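Local structure of hypothetical membrane spanning protein (Vibrio fischeri, 4RCK) at residues V54-L68 against T79-L92. The protein is of unknown function, but this piece of it is a BatA-type von Willebrand factor A domain that binds magnesium and probably works at a membrane. Numbering follows the deposited sequence.
Sequences VSDFIDQRKGDRLGL and TPLTFDRNTVREQL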
loop_
_atom_site.group_PDB
_atom_site.type_symbol
_atom_site.label_atom_id
_atom_site.label_comp_id
_atom_site.label_asym_id
_atom_site.label_seq_id
_atom_site.Cartn_x
_atom_site.Cartn_y
_atom_site.Cartn_z
ATOM N N VAL A 54 -22.271 0.850 -1.322
ATOM C CA VAL A 54 -20.833 0.917 -1.575
ATOM C C VAL A 54 -20.062 1.315 -0.315
ATOM O O VAL A 54 -18.981 0.791 -0.058
ATOM C CB VAL A 54 -20.509 1.903 -2.719
ATOM C CG1 VAL A 54 -19.007 2.025 -2.924
ATOM C CG2 VAL A 54 -21.180 1.452 -4.007
ATOM N N SER A 55 -20.621 2.229 0.473
ATOM C CA SER A 55 -20.003 2.628 1.735
ATOM C C SER A 55 -19.887 1.442 2.689
ATOM O O SER A 55 -18.841 1.233 3.304
ATOM C CB SER A 55 -20.795 3.760 2.393
ATOM O OG SER A 55 -21.240 3.395 3.686
ATOM N N ASP A 56 -20.969 0.677 2.809
ATOM C CA ASP A 56 -20.977 -0.545 3.609
ATOM C C ASP A 56 -19.957 -1.556 3.085
ATOM O O ASP A 56 -19.270 -2.223 3.861
ATOM C CB ASP A 56 -22.374 -1.173 3.612
ATOM C CG ASP A 56 -23.356 -0.421 4.493
ATOM O OD1 ASP A 56 -23.004 0.660 5.006
ATOM O OD2 ASP A 56 -24.491 -0.915 4.667
ATOM N N PHE A 57 -19.875 -1.665 1.761
ATOM C CA PHE A 57 -18.907 -2.536 1.095
ATOM C C PHE A 57 -17.483 -2.201 1.503
ATOM O O PHE A 57 -16.666 -3.092 1.748
ATOM C CB PHE A 57 -19.048 -2.419 -0.424
ATOM C CG PHE A 57 -17.931 -3.070 -1.192
ATOM C CD1 PHE A 57 -17.961 -4.427 -1.455
ATOM C CD2 PHE A 57 -16.856 -2.323 -1.658
ATOM C CE1 PHE A 57 -16.941 -5.032 -2.160
ATOM C CE2 PHE A 57 -15.831 -2.925 -2.363
ATOM C CZ PHE A 57 -15.877 -4.281 -2.613
ATOM N N ILE A 58 -17.210 -0.900 1.550
ATOM C CA ILE A 58 -15.901 -0.362 1.894
ATOM C C ILE A 58 -15.483 -0.769 3.306
ATOM O O ILE A 58 -14.340 -1.176 3.533
ATOM C CB ILE A 58 -15.898 1.177 1.768
ATOM C CG1 ILE A 58 -16.106 1.598 0.311
ATOM C CG2 ILE A 58 -14.617 1.752 2.275
ATOM C CD1 ILE A 58 -16.019 3.095 0.087
ATOM N N ASP A 59 -16.421 -0.680 4.245
ATOM C CA ASP A 59 -16.173 -1.097 5.624
ATOM C C ASP A 59 -15.767 -2.567 5.715
ATOM O O ASP A 59 -15.024 -2.961 6.616
ATOM C CB ASP A 59 -17.414 -0.870 6.495
ATOM C CG ASP A 59 -17.904 0.561 6.461
ATOM O OD1 ASP A 59 -17.191 1.421 5.903
ATOM O OD2 ASP A 59 -19.001 0.827 6.999
ATOM N N GLN A 60 -16.268 -3.374 4.784
ATOM C CA GLN A 60 -16.095 -4.820 4.840
ATOM C C GLN A 60 -14.677 -5.217 4.415
ATOM O O GLN A 60 -14.097 -6.157 4.964
ATOM C CB GLN A 60 -17.166 -5.505 3.974
ATOM C CG GLN A 60 -17.374 -6.993 4.247
ATOM C CD GLN A 60 -17.670 -7.299 5.713
ATOM O OE1 GLN A 60 -18.161 -6.447 6.460
ATOM N NE2 GLN A 60 -17.372 -8.526 6.128
ATOM N N ARG A 61 -14.110 -4.477 3.465
ATOM C CA ARG A 61 -12.731 -4.700 3.026
ATOM C C ARG A 61 -11.709 -4.505 4.145
ATOM O O ARG A 61 -11.832 -3.587 4.951
ATOM C CB ARG A 61 -12.395 -3.763 1.868
ATOM C CG ARG A 61 -13.155 -4.047 0.585
ATOM C CD ARG A 61 -12.531 -5.196 -0.186
ATOM N NE ARG A 61 -13.029 -6.503 0.227
ATOM C CZ ARG A 61 -12.614 -7.647 -0.304
ATOM N NH1 ARG A 61 -13.109 -8.804 0.117
ATOM N NH2 ARG A 61 -11.696 -7.632 -1.260
ATOM N N LYS A 62 -10.700 -5.370 4.184
ATOM C CA LYS A 62 -9.619 -5.259 5.163
ATOM C C LYS A 62 -8.263 -5.521 4.516
ATOM O O LYS A 62 -8.070 -6.537 3.851
ATOM C CB LYS A 62 -9.832 -6.234 6.327
ATOM C CG LYS A 62 -11.096 -5.989 7.140
ATOM C CD LYS A 62 -11.028 -4.672 7.896
ATOM C CE LYS A 62 -12.423 -4.117 8.146
ATOM N NZ LYS A 62 -13.288 -5.079 8.881
ATOM N N GLY A 63 -7.331 -4.596 4.713
ATOM C CA GLY A 63 -5.969 -4.773 4.243
ATOM C C GLY A 63 -5.769 -4.449 2.776
ATOM O O GLY A 63 -4.712 -4.738 2.214
ATOM N N ASP A 64 -6.774 -3.843 2.154
ATOM C CA ASP A 64 -6.698 -3.513 0.735
ATOM C C ASP A 64 -6.701 -2.006 0.501
ATOM O O ASP A 64 -7.211 -1.243 1.320
ATOM C CB ASP A 64 -7.861 -4.156 -0.025
ATOM C CG ASP A 64 -8.068 -5.610 0.348
ATOM O OD1 ASP A 64 -7.140 -6.418 0.138
ATOM O OD2 ASP A 64 -9.164 -5.947 0.843
ATOM N N ARG A 65 -6.124 -1.585 -0.622
ATOM C CA ARG A 65 -6.191 -0.188 -1.035
ATOM C C ARG A 65 -7.402 0.053 -1.923
ATOM O O ARG A 65 -7.736 -0.773 -2.772
ATOM C CB ARG A 65 -4.919 0.234 -1.772
ATOM C CG ARG A 65 -3.805 0.707 -0.865
ATOM C CD ARG A 65 -2.662 1.306 -1.660
ATOM N NE ARG A 65 -2.151 0.377 -2.662
ATOM C CZ ARG A 65 -1.285 0.711 -3.612
ATOM N NH1 ARG A 65 -0.833 1.954 -3.692
ATOM N NH2 ARG A 65 -0.872 -0.198 -4.484
ATOM N N LEU A 66 -8.054 1.192 -1.724
ATOM C CA LEU A 66 -9.245 1.532 -2.488
ATOM C C LEU A 66 -9.159 2.946 -3.056
ATOM O O LEU A 66 -8.623 3.853 -2.417
ATOM C CB LEU A 66 -10.493 1.382 -1.614
ATOM C CG LEU A 66 -10.922 -0.054 -1.307
ATOM C CD1 LEU A 66 -11.837 -0.108 -0.095
ATOM C CD2 LEU A 66 -11.610 -0.663 -2.517
ATOM N N GLY A 67 -9.683 3.121 -4.266
ATOM C CA GLY A 67 -9.699 4.415 -4.924
ATOM C C GLY A 67 -11.040 4.675 -5.584
ATOM O O GLY A 67 -11.812 3.745 -5.813
ATOM N N LEU A 68 -11.318 5.937 -5.900
ATOM C CA LEU A 68 -12.632 6.312 -6.417
ATOM C C LEU A 68 -12.572 7.111 -7.720
ATOM O O LEU A 68 -11.971 8.184 -7.780
ATOM C CB LEU A 68 -13.396 7.111 -5.356
ATOM C CG LEU A 68 -14.794 7.620 -5.711
ATOM C CD1 LEU A 68 -15.671 6.493 -6.236
ATOM C CD2 LEU A 68 -15.434 8.274 -4.494
ATOM N N THR A 79 -10.403 9.847 -5.550
ATOM C CA THR A 79 -9.397 9.407 -4.590
ATOM C C THR A 79 -8.361 8.548 -5.298
ATOM O O THR A 79 -8.722 7.590 -5.984
ATOM C CB THR A 79 -10.027 8.610 -3.431
ATOM O OG1 THR A 79 -11.048 9.401 -2.812
ATOM C CG2 THR A 79 -8.972 8.234 -2.401
ATOM N N PRO A 80 -7.068 8.889 -5.143
ATOM C CA PRO A 80 -6.000 8.134 -5.813
ATOM C C PRO A 80 -6.023 6.650 -5.442
ATOM O O PRO A 80 -6.313 5.825 -6.304
ATOM C CB PRO A 80 -4.714 8.817 -5.324
ATOM C CG PRO A 80 -5.112 9.606 -4.117
ATOM C CD PRO A 80 -6.541 9.997 -4.327
ATOM N N LEU A 81 -5.761 6.355 -4.171
ATOM C CA LEU A 81 -5.750 5.008 -3.600
ATOM C C LEU A 81 -5.281 5.174 -2.162
ATOM O O LEU A 81 -4.477 6.060 -1.880
ATOM C CB LEU A 81 -4.826 4.049 -4.365
ATOM C CG LEU A 81 -5.411 3.079 -5.403
ATOM C CD1 LEU A 81 -4.301 2.436 -6.219
ATOM C CD2 LEU A 81 -6.282 2.014 -4.758
ATOM N N THR A 82 -5.768 4.335 -1.253
ATOM C CA THR A 82 -5.439 4.510 0.161
ATOM C C THR A 82 -5.798 3.336 1.059
ATOM O O THR A 82 -6.583 2.464 0.695
ATOM C CB THR A 82 -6.147 5.743 0.746
ATOM O OG1 THR A 82 -5.952 5.780 2.165
ATOM C CG2 THR A 82 -7.630 5.674 0.452
ATOM N N PHE A 83 -5.214 3.344 2.251
ATOM C CA PHE A 83 -5.541 2.376 3.285
ATOM C C PHE A 83 -6.581 2.949 4.228
ATOM O O PHE A 83 -7.156 2.240 5.056
ATOM C CB PHE A 83 -4.292 1.972 4.059
ATOM C CG PHE A 83 -3.639 0.738 3.532
ATOM C CD1 PHE A 83 -3.855 -0.479 4.145
ATOM C CD2 PHE A 83 -2.823 0.790 2.420
ATOM C CE1 PHE A 83 -3.262 -1.626 3.667
ATOM C CE2 PHE A 83 -2.225 -0.350 1.941
ATOM C CZ PHE A 83 -2.448 -1.561 2.560
ATOM N N ASP A 84 -6.815 4.248 4.101
ATOM C CA ASP A 84 -7.874 4.880 4.857
ATOM C C ASP A 84 -9.166 4.821 4.062
ATOM O O ASP A 84 -9.386 5.614 3.149
ATOM C CB ASP A 84 -7.530 6.322 5.203
ATOM C CG ASP A 84 -8.525 6.923 6.160
ATOM O OD1 ASP A 84 -9.311 6.143 6.740
ATOM O OD2 ASP A 84 -8.525 8.156 6.343
ATOM N N ARG A 85 -10.011 3.861 4.409
ATOM C CA ARG A 85 -11.285 3.690 3.731
ATOM C C ARG A 85 -12.253 4.828 4.030
ATOM O O ARG A 85 -13.050 5.223 3.173
ATOM C CB ARG A 85 -11.904 2.360 4.130
ATOM C CG ARG A 85 -11.268 1.167 3.450
ATOM C CD ARG A 85 -10.482 0.381 4.454
ATOM N NE ARG A 85 -11.269 0.217 5.667
ATOM C CZ ARG A 85 -11.313 -0.896 6.384
ATOM N NH1 ARG A 85 -10.602 -1.953 6.015
ATOM N NH2 ARG A 85 -12.069 -0.949 7.472
ATOM N N ASN A 86 -12.179 5.336 5.257
ATOM C CA ASN A 86 -12.998 6.457 5.708
ATOM C C ASN A 86 -13.032 7.630 4.732
ATOM O O ASN A 86 -14.089 8.211 4.493
ATOM C CB ASN A 86 -12.496 6.947 7.066
ATOM C CG ASN A 86 -12.419 5.834 8.092
ATOM O OD1 ASN A 86 -13.226 4.904 8.080
ATOM N ND2 ASN A 86 -11.443 5.920 8.987
ATOM N N THR A 87 -11.878 7.972 4.166
ATOM C CA THR A 87 -11.799 9.104 3.246
ATOM C C THR A 87 -12.500 8.792 1.924
ATOM O O THR A 87 -13.065 9.682 1.294
ATOM C CB THR A 87 -10.329 9.532 2.974
ATOM O OG1 THR A 87 -10.307 10.827 2.362
ATOM C CG2 THR A 87 -9.610 8.536 2.076
ATOM N N VAL A 88 -12.489 7.525 1.517
ATOM C CA VAL A 88 -13.150 7.131 0.278
ATOM C C VAL A 88 -14.655 7.098 0.496
ATOM O O VAL A 88 -15.437 7.387 -0.410
ATOM C CB VAL A 88 -12.676 5.752 -0.226
ATOM C CG1 VAL A 88 -13.099 5.545 -1.674
ATOM C CG2 VAL A 88 -11.172 5.626 -0.092
ATOM N N ARG A 89 -15.051 6.750 1.716
ATOM C CA ARG A 89 -16.459 6.672 2.081
ATOM C C ARG A 89 -17.082 8.060 2.194
ATOM O O ARG A 89 -18.201 8.286 1.737
ATOM C CB ARG A 89 -16.627 5.920 3.402
ATOM C CG ARG A 89 -18.068 5.581 3.730
ATOM C CD ARG A 89 -18.354 5.676 5.222
ATOM N NE ARG A 89 -17.451 4.853 6.023
ATOM C CZ ARG A 89 -16.672 5.326 6.991
ATOM N NH1 ARG A 89 -16.685 6.620 7.282
ATOM N NH2 ARG A 89 -15.882 4.506 7.670
ATOM N N GLU A 90 -16.349 8.983 2.811
ATOM C CA GLU A 90 -16.818 10.353 2.991
ATOM C C GLU A 90 -16.875 11.102 1.667
ATOM O O GLU A 90 -17.867 11.763 1.361
ATOM C CB GLU A 90 -15.918 11.110 3.965
ATOM C CG GLU A 90 -15.909 10.565 5.378
ATOM C CD GLU A 90 -14.763 11.125 6.195
ATOM O OE1 GLU A 90 -14.019 11.977 5.661
ATOM O OE2 GLU A 90 -14.600 10.716 7.363
ATOM N N GLN A 91 -15.803 10.999 0.887
ATOM C CA GLN A 91 -15.734 11.673 -0.404
ATOM C C GLN A 91 -16.784 11.124 -1.359
ATOM O O GLN A 91 -17.109 11.753 -2.360
ATOM C CB GLN A 91 -14.339 11.541 -1.016
ATOM C CG GLN A 91 -13.277 12.360 -0.301
ATOM C CD GLN A 91 -11.927 12.300 -0.986
ATOM O OE1 GLN A 91 -11.832 11.974 -2.168
ATOM N NE2 GLN A 91 -10.873 12.612 -0.241
ATOM N N LEU A 92 -17.308 9.944 -1.044
ATOM C CA LEU A 92 -18.454 9.406 -1.758
ATOM C C LEU A 92 -19.731 10.046 -1.230
ATOM O O LEU A 92 -20.605 10.443 -1.999
ATOM C CB LEU A 92 -18.529 7.886 -1.612
ATOM C CG LEU A 92 -19.697 7.231 -2.352
ATOM C CD1 LEU A 92 -19.519 7.373 -3.857
ATOM C CD2 LEU A 92 -19.846 5.770 -1.957
#
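Ile58 reaches across from helix 54-60 and lays its CG2 methyl along the base of Arg85, the two side chains running past each other in opposite directions. The other branch of Ile58 points toward Val88: with CG1 beside its own backbone N (chi1 -65°), the extended chain brings CD1 to within 4.2 Å of Val88 CG1. That same Val88 methyl also meets Leu68 CB, at 4.0 Å, and so lies between helix 54-60 and strand 65-68. One turn on, Leu92 CD2 packs at 4.0 Å against Val54 CG1, the two side chains at about a right angle.

At the more open side of the helix pair, Arg89 drapes its CG past Ser55 CB and turns NE to Asp59 OD1, 3.4 Å away, a salt bridge with a weak but straight hydrogen bond. OD1 lies at the guanidinium edge, while the carboxylate and guanidinium planes are 78° apart. Arg85 also sets its CG against Leu66 CD1; the placement of its guanidinium is doubtful.

On the sheet the helices pack against, the strands pair antiparallel, Leu68 N bonding to Thr79 O and Thr79 N to Leu68 O. Beside them Arg65 runs its CG 3.4 Å from Phe83 CE2 on its way to a salt bridge with Asp20, and Leu81 CD1 sits over its guanidinium.

Two antiparallel helices thus contribute to one helical layer, and the hairpin strands to the central sheet, of a von Willebrand factor A alpha-beta-alpha sandwich; the second subunit, whose Tyr212 packs on Val54, probably helps complete it.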